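Local coordinates for sortase family protein (Streptococcus agalactiae, PDB 4D7W) that is a class C sortase of a Gram-positive pathogen, probably a transpeptidase that assembles pilin subunits into type 2B pili, at residues L98-D103 against V135-E140; V172-Y177 against T181-V186. One frame throughout, in Å; residues are numbered along the deposited sequence.

Both contacts reach the same mixed sheet of the sortase fold, but they sit on opposite sides of the chain's centre, their centres about 24 Å apart. Interaction 1 is buried: a proline and an isoleucine from the loop between strands 90-92 and 105-115 lie against the end of strand 132-137; the side chains meet only through apolar atoms, and P99 O is buried among them. Interaction 2 lies farther out and is only partly buried. There strands 167-175 and 182-191 pair, with polar side chains toward the turn end, among them C174 and R183, probably the counterparts of the family's active-site cysteine and arginine. Interaction 1 is apolar side-chain packing; interaction 2 rests mainly on backbone hydrogen bonds.

Interaction 1 of 2, residues L98-D103 against V135-E140; sequences LPIGGD and VSILNE
The loop around P99 and I100 runs beside the end of strand 132-137 at side-chain packing distance, with CA atoms 7.4 Å apart both for P99 and V135 and for I100 and I137, too far for backbone pairing. Strand 132-137 leads here into a beta hairpin of the sortase fold: a type II' turn from I137 to E140 passes the chain to strand 140-152, closed by I137 N to E140 O and E140 N to I137 O, both 3.0 Å. I137 has the largest share of the contact, P99 close behind. With CG1 beside its own backbone N and the chain continuing extended (chi2 157°), the CD1 of I137 is delivered to the loop, meeting I100 CG2 at 3.6 Å and P99 CG at 3.9 Å. Both loop side chains cross that of I137 at about a right angle. The CG2 methyls of I100 and I137 also touch, at 4.0 Å. Y142 of strand 140-152 packs on I100, V135 and I137, while M63 of strand 62-68 adjoins P99, so the patch belongs to the hydrophobic interior. One polar atom is buried among these methyls with no partner in the model: P99 O, which has V135 CG2 at 3.4 Å and I137 CD1 at 3.5 Å.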
ATOM      1  N   LEU A  98      -3.263  -5.760   4.288  1.00 26.65           N
ATOM      2  CA  LEU A  98      -3.132  -5.810   2.818  1.00 26.75           C
ATOM      3  C   LEU A  98      -3.958  -4.692   2.183  1.00 29.27           C
ATOM      4  O   LEU A  98      -5.020  -4.356   2.694  1.00 28.12           O
ATOM      5  CB  LEU A  98      -3.585  -7.180   2.261  1.00 25.74           C
ATOM      6  CG  LEU A  98      -2.801  -8.367   2.816  1.00 26.72           C
ATOM      7  CD1 LEU A  98      -3.452  -9.731   2.467  1.00 26.29           C
ATOM      8  CD2 LEU A  98      -1.354  -8.288   2.321  1.00 26.52           C
ATOM      9  N   PRO A  99      -3.470  -4.119   1.069  1.00 25.23           N
ATOM     10  CA  PRO A  99      -4.106  -2.963   0.423  1.00 26.77           C
ATOM     11  C   PRO A  99      -5.442  -3.241  -0.280  1.00 27.62           C
ATOM     12  O   PRO A  99      -5.838  -2.445  -1.120  1.00 32.89           O
ATOM     13  CB  PRO A  99      -3.046  -2.512  -0.597  1.00 26.66           C
ATOM     14  CG  PRO A  99      -2.224  -3.740  -0.849  1.00 26.41           C
ATOM     15  CD  PRO A  99      -2.151  -4.415   0.485  1.00 26.63           C
ATOM     16  N   ILE A 100      -6.126  -4.332   0.046  1.00 27.14           N
ATOM     17  CA  ILE A 100      -7.495  -4.531  -0.449  1.00 25.86           C
ATOM     18  C   ILE A 100      -8.520  -4.022   0.575  1.00 26.96           C
ATOM     19  O   ILE A 100      -9.725  -4.177   0.399  1.00 31.96           O
ATOM     20  CB  ILE A 100      -7.776  -5.996  -0.756  1.00 28.94           C
ATOM     21  CG1 ILE A 100      -7.570  -6.849   0.504  1.00 32.79           C
ATOM     22  CG2 ILE A 100      -6.875  -6.471  -1.887  1.00 27.05           C
ATOM     23  CD1 ILE A 100      -8.309  -8.187   0.474  1.00 32.41           C
ATOM     24  N   GLY A 101      -8.042  -3.431   1.663  1.00 31.04           N
ATOM     25  CA  GLY A 101      -8.945  -2.901   2.672  1.00 31.48           C
ATOM     26  C   GLY A 101      -9.828  -3.962   3.300  1.00 35.11           C
ATOM     27  O   GLY A 101      -9.432  -5.130   3.399  1.00 33.57           O
ATOM     28  N   GLY A 102     -11.036  -3.554   3.693  1.00 30.48           N
ATOM     29  CA  GLY A 102     -11.950  -4.388   4.451  1.00 32.38           C
ATOM     30  C   GLY A 102     -12.268  -3.644   5.738  1.00 32.98           C
ATOM     31  O   GLY A 102     -11.614  -2.666   6.062  1.00 32.99           O
ATOM     32  N   ASP A 103     -13.273  -4.093   6.469  1.00 34.25           N
ATOM     33  CA  ASP A 103     -13.603  -3.481   7.745  1.00 37.53           C
ATOM     34  C   ASP A 103     -12.446  -3.611   8.748  1.00 37.94           C
ATOM     35  O   ASP A 103     -11.795  -4.663   8.822  1.00 38.16           O
ATOM     36  CB  ASP A 103     -14.868  -4.124   8.311  1.00 40.65           C
ATOM     37  CG  ASP A 103     -15.186  -3.652   9.713  1.00 49.86           C
ATOM     38  OD1 ASP A 103     -15.783  -2.559   9.847  1.00 55.19           O
ATOM     39  OD2 ASP A 103     -14.846  -4.374  10.680  1.00 52.52           O
ATOM     40  N   VAL A 135      -5.658   1.707  -5.863  1.00 30.70           N
ATOM     41  CA  VAL A 135      -4.741   0.595  -5.993  1.00 31.13           C
ATOM     42  C   VAL A 135      -5.482  -0.459  -6.813  1.00 34.87           C
ATOM     43  O   VAL A 135      -6.685  -0.683  -6.633  1.00 34.06           O
ATOM     44  CB  VAL A 135      -4.275   0.039  -4.620  1.00 30.91           C
ATOM     45  CG1 VAL A 135      -3.448   1.091  -3.866  1.00 29.63           C
ATOM     46  CG2 VAL A 135      -5.445  -0.341  -3.795  1.00 39.26           C
ATOM     47  N   SER A 136      -4.769  -1.057  -7.756  1.00 33.45           N
ATOM     48  CA  SER A 136      -5.342  -2.072  -8.619  1.00 35.57           C
ATOM     49  C   SER A 136      -4.711  -3.385  -8.235  1.00 35.96           C
ATOM     50  O   SER A 136      -3.492  -3.501  -8.218  1.00 32.66           O
ATOM     51  CB  SER A 136      -5.095  -1.738 -10.082  1.00 36.70           C
ATOM     52  OG  SER A 136      -5.558  -0.423 -10.348  1.00 39.30           O
ATOM     53  N   ILE A 137      -5.547  -4.351  -7.882  1.00 34.56           N
ATOM     54  CA  ILE A 137      -5.069  -5.638  -7.394  1.00 34.18           C
ATOM     55  C   ILE A 137      -5.856  -6.715  -8.133  1.00 31.93           C
ATOM     56  O   ILE A 137      -7.083  -6.748  -8.073  1.00 30.02           O
ATOM     57  CB  ILE A 137      -5.228  -5.738  -5.863  1.00 34.13           C
ATOM     58  CG1 ILE A 137      -4.281  -4.740  -5.169  1.00 33.19           C
ATOM     59  CG2 ILE A 137      -4.973  -7.153  -5.375  1.00 31.89           C
ATOM     60  CD1 ILE A 137      -4.719  -4.361  -3.797  1.00 38.02           C
ATOM     61  N   LEU A 138      -5.151  -7.563  -8.877  1.00 33.31           N
ATOM     62  CA  LEU A 138      -5.813  -8.508  -9.771  1.00 33.72           C
ATOM     63  C   LEU A 138      -6.724  -7.742 -10.740  1.00 39.62           C
ATOM     64  O   LEU A 138      -6.298  -6.773 -11.383  1.00 38.00           O
ATOM     65  CB  LEU A 138      -6.601  -9.548  -8.968  1.00 34.21           C
ATOM     66  CG  LEU A 138      -5.700 -10.331  -8.004  1.00 33.76           C
ATOM     67  CD1 LEU A 138      -6.467 -11.400  -7.277  1.00 33.71           C
ATOM     68  CD2 LEU A 138      -4.521 -10.941  -8.750  1.00 32.58           C
ATOM     69  N   ASN A 139      -7.981  -8.157 -10.822  1.00 37.89           N
ATOM     70  CA  ASN A 139      -8.930  -7.505 -11.715  1.00 45.31           C
ATOM     71  C   ASN A 139      -9.774  -6.430 -11.025  1.00 50.87           C
ATOM     72  O   ASN A 139     -10.810  -6.020 -11.548  1.00 54.46           O
ATOM     73  CB  ASN A 139      -9.858  -8.555 -12.338  1.00 48.52           C
ATOM     74  CG  ASN A 139     -10.737  -9.259 -11.294  1.00 58.09           C
ATOM     75  OD1 ASN A 139     -10.294  -9.540 -10.173  1.00 57.96           O
ATOM     76  ND2 ASN A 139     -11.988  -9.545 -11.666  1.00 64.41           N
ATOM     77  N   GLU A 140      -9.352  -5.979  -9.850  1.00 44.44           N
ATOM     78  CA  GLU A 140     -10.213  -5.092  -9.076  1.00 43.61           C
ATOM     79  C   GLU A 140      -9.578  -3.769  -8.703  1.00 38.74           C
ATOM     80  O   GLU A 140      -8.364  -3.638  -8.647  1.00 36.52           O
ATOM     81  CB  GLU A 140     -10.684  -5.813  -7.819  1.00 50.44           C
ATOM     82  CG  GLU A 140     -11.902  -6.703  -8.103  1.00 64.94           C
ATOM     83  CD  GLU A 140     -12.014  -7.861  -7.145  1.00 76.09           C
ATOM     84  OE1 GLU A 140     -11.094  -8.032  -6.320  1.00 83.74           O
ATOM     85  OE2 GLU A 140     -13.016  -8.600  -7.217  1.00 79.44           O
TER

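Interaction 2 of 2, residues V172-Y177 against T181-V186; sequences VTCTPY and THRLLV
The guanidinium of R183 carries C174 SG over one face, 3.5 Å from NH1 and offset toward the rim of the group, while in its own plane NH1 donates to H182 O at 2.9 Å. The second flat group, the H182 imidazole, has T181 OG1 at its edge, in plane with the ring and 2.7 Å from ND1. The bend at chi2 (-62°) turns the chain of R183 back along its own strand toward H182, where SG of C174 meets the guanidinium face.

Beneath lies an antiparallel beta hairpin, strands 167-175 and 182-191, whose short segments run at 141° to each other. T173 and L184 form one hydrogen-bonded pair, with T173 N to L184 O at 3.2 Å and L184 N to T173 O at 2.9 Å. T175 and H182 form the next, and H182 N reaches T175 O at 2.7 Å. Here T181 and H182 both face T175, a classic beta bulge, beside the cis peptide that precedes P176. On one side of the hairpin V172 and L185 lie side by side, joined through V172 CG1 and L185 CD2 at 3.8 Å; on the other, T175 CG2 packs against H182 CB. R113 binds both T175 OG1 and C174 O, tying the hairpin to strand 105-115.

C174 ends the TLVTC sequence that matches the sortase signature, so C174 and R183 probably correspond to the family's active-site cysteine and arginine. H182 O receives T175 N and R183 NH1 from opposite faces of its carbonyl plane. The carbonyl therefore both pairs the strands and would restrict rotation of the guanidinium, consistent with a backbone contact that helps hold the guanidinium beside the sulfur.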
ATOM      1  N   VAL A 172       3.124   7.078   2.922  1.00 31.12           N
ATOM      2  CA  VAL A 172       4.173   7.589   3.780  1.00 31.76           C
ATOM      3  C   VAL A 172       5.410   7.921   2.967  1.00 36.10           C
ATOM      4  O   VAL A 172       5.850   7.120   2.137  1.00 31.42           O
ATOM      5  CB  VAL A 172       4.570   6.560   4.860  1.00 31.68           C
ATOM      6  CG1 VAL A 172       5.658   7.142   5.777  1.00 32.49           C
ATOM      7  CG2 VAL A 172       3.338   6.125   5.665  1.00 31.53           C
ATOM      8  N   THR A 173       5.988   9.093   3.205  1.00 34.60           N
ATOM      9  CA  THR A 173       7.271   9.406   2.607  1.00 32.97           C
ATOM     10  C   THR A 173       8.047  10.299   3.570  1.00 35.94           C
ATOM     11  O   THR A 173       7.531  10.654   4.629  1.00 35.03           O
ATOM     12  CB  THR A 173       7.123  10.091   1.233  1.00 32.89           C
ATOM     13  OG1 THR A 173       8.408  10.170   0.606  1.00 36.82           O
ATOM     14  CG2 THR A 173       6.513  11.497   1.366  1.00 33.47           C
ATOM     15  N   CYS A 174       9.287  10.627   3.219  1.00 36.26           N
ATOM     16  CA  CYS A 174      10.137  11.492   4.054  1.00 44.52           C
ATOM     17  C   CYS A 174       9.888  12.973   3.794  1.00 39.44           C
ATOM     18  O   CYS A 174       9.455  13.356   2.710  1.00 38.36           O
ATOM     19  CB  CYS A 174      11.624  11.189   3.818  1.00 56.29           C
ATOM     20  SG  CYS A 174      12.167   9.565   4.381  1.00 67.06           S
ATOM     21  N   THR A 175      10.189  13.806   4.782  1.00 36.80           N
ATOM     22  CA  THR A 175       9.984  15.252   4.639  1.00 37.78           C
ATOM     23  C   THR A 175      10.797  15.980   5.705  1.00 38.55           C
ATOM     24  O   THR A 175      11.144  15.383   6.725  1.00 38.95           O
ATOM     25  CB  THR A 175       8.476  15.616   4.755  1.00 37.21           C
ATOM     26  OG1 THR A 175       8.192  16.784   3.988  1.00 37.51           O
ATOM     27  CG2 THR A 175       8.059  15.827   6.201  1.00 39.84           C
ATOM     28  N   PRO A 176      11.163  17.250   5.454  1.00 41.97           N
ATOM     29  CA  PRO A 176      11.021  17.993   4.194  1.00 39.20           C
ATOM     30  C   PRO A 176      11.831  17.365   3.069  1.00 38.77           C
ATOM     31  O   PRO A 176      12.756  16.593   3.319  1.00 38.81           O
ATOM     32  CB  PRO A 176      11.570  19.388   4.538  1.00 43.56           C
ATOM     33  CG  PRO A 176      11.418  19.494   6.014  1.00 47.11           C
ATOM     34  CD  PRO A 176      11.654  18.105   6.544  1.00 40.44           C
ATOM     35  N   TYR A 177      11.470  17.697   1.838  1.00 38.41           N
ATOM     36  CA  TYR A 177      12.198  17.245   0.667  1.00 45.37           C
ATOM     37  C   TYR A 177      13.663  17.627   0.814  1.00 45.09           C
ATOM     38  O   TYR A 177      13.970  18.791   1.041  1.00 39.83           O
ATOM     39  CB  TYR A 177      11.617  17.856  -0.617  1.00 43.49           C
ATOM     40  CG  TYR A 177      12.236  17.282  -1.870  1.00 47.53           C
ATOM     41  CD1 TYR A 177      13.391  17.834  -2.416  1.00 50.03           C
ATOM     42  CD2 TYR A 177      11.684  16.174  -2.497  1.00 48.88           C
ATOM     43  CE1 TYR A 177      13.974  17.306  -3.557  1.00 52.62           C
ATOM     44  CE2 TYR A 177      12.259  15.634  -3.641  1.00 53.58           C
ATOM     45  CZ  TYR A 177      13.404  16.204  -4.168  1.00 55.96           C
ATOM     46  OH  TYR A 177      13.978  15.671  -5.300  1.00 59.77           O
ATOM     47  N   THR A 181      13.960  14.657   7.911  1.00 40.13           N
ATOM     48  CA  THR A 181      13.955  14.544   9.361  1.00 45.48           C
ATOM     49  C   THR A 181      12.615  14.020   9.878  1.00 48.33           C
ATOM     50  O   THR A 181      12.529  13.478  10.978  1.00 51.74           O
ATOM     51  CB  THR A 181      14.231  15.899  10.024  1.00 46.31           C
ATOM     52  OG1 THR A 181      13.280  16.857   9.543  1.00 48.12           O
ATOM     53  CG2 THR A 181      15.642  16.391   9.702  1.00 49.88           C
ATOM     54  N   HIS A 182      11.572  14.192   9.074  1.00 47.37           N
ATOM     55  CA  HIS A 182      10.215  13.839   9.469  1.00 44.36           C
ATOM     56  C   HIS A 182       9.553  12.896   8.486  1.00 43.94           C
ATOM     57  O   HIS A 182      10.115  12.568   7.442  1.00 40.87           O
ATOM     58  CB  HIS A 182       9.359  15.092   9.604  1.00 42.38           C
ATOM     59  CG  HIS A 182       9.717  15.923  10.786  1.00 51.08           C
ATOM     60  ND1 HIS A 182      10.964  16.486  10.941  1.00 55.91           N
ATOM     61  CD2 HIS A 182       9.006  16.264  11.885  1.00 56.74           C
ATOM     62  CE1 HIS A 182      11.001  17.154  12.081  1.00 61.32           C
ATOM     63  NE2 HIS A 182       9.827  17.033  12.674  1.00 61.58           N
ATOM     64  N   ARG A 183       8.334  12.494   8.817  1.00 41.83           N
ATOM     65  CA  ARG A 183       7.564  11.657   7.921  1.00 36.04           C
ATOM     66  C   ARG A 183       6.278  12.378   7.566  1.00 39.21           C
ATOM     67  O   ARG A 183       5.565  12.899   8.442  1.00 39.49           O
ATOM     68  CB  ARG A 183       7.283  10.291   8.562  1.00 40.48           C
ATOM     69  CG  ARG A 183       8.557   9.524   8.970  1.00 46.47           C
ATOM     70  CD  ARG A 183       9.452   9.200   7.758  1.00 51.97           C
ATOM     71  NE  ARG A 183      10.731   8.569   8.114  1.00 54.79           N
ATOM     72  CZ  ARG A 183      11.919   9.182   8.101  1.00 57.68           C
ATOM     73  NH1 ARG A 183      12.016  10.459   7.751  1.00 54.09           N
ATOM     74  NH2 ARG A 183      13.019   8.517   8.437  1.00 59.79           N
ATOM     75  N   LEU A 184       6.000  12.432   6.273  1.00 35.39           N
ATOM     76  CA  LEU A 184       4.736  12.949   5.786  1.00 35.23           C
ATOM     77  C   LEU A 184       3.744  11.780   5.673  1.00 37.47           C
ATOM     78  O   LEU A 184       4.022  10.800   4.981  1.00 33.69           O
ATOM     79  CB  LEU A 184       4.925  13.640   4.433  1.00 35.16           C
ATOM     80  CG  LEU A 184       3.642  14.138   3.777  1.00 36.34           C
ATOM     81  CD1 LEU A 184       3.000  15.221   4.638  1.00 35.81           C
ATOM     82  CD2 LEU A 184       3.929  14.638   2.379  1.00 37.11           C
ATOM     83  N   LEU A 185       2.615  11.872   6.366  1.00 34.54           N
ATOM     84  CA  LEU A 185       1.609  10.808   6.322  1.00 35.16           C
ATOM     85  C   LEU A 185       0.344  11.301   5.653  1.00 33.79           C
ATOM     86  O   LEU A 185      -0.294  12.215   6.144  1.00 42.81           O
ATOM     87  CB  LEU A 185       1.261  10.309   7.723  1.00 34.08           C
ATOM     88  CG  LEU A 185       2.379  10.061   8.729  1.00 38.86           C
ATOM     89  CD1 LEU A 185       1.791   9.563  10.037  1.00 35.88           C
ATOM     90  CD2 LEU A 185       3.366   9.071   8.165  1.00 33.87           C
ATOM     91  N   VAL A 186      -0.028  10.692   4.536  1.00 33.67           N
ATOM     92  CA  VAL A 186      -1.244  11.094   3.846  1.00 33.09           C
ATOM     93  C   VAL A 186      -2.268   9.964   3.997  1.00 32.58           C
ATOM     94  O   VAL A 186      -2.176   8.951   3.295  1.00 31.87           O
ATOM     95  CB  VAL A 186      -0.975  11.398   2.361  1.00 32.84           C
ATOM     96  CG1 VAL A 186      -2.268  11.754   1.639  1.00 32.90           C
ATOM     97  CG2 VAL A 186       0.064  12.551   2.225  1.00 35.53           C
TER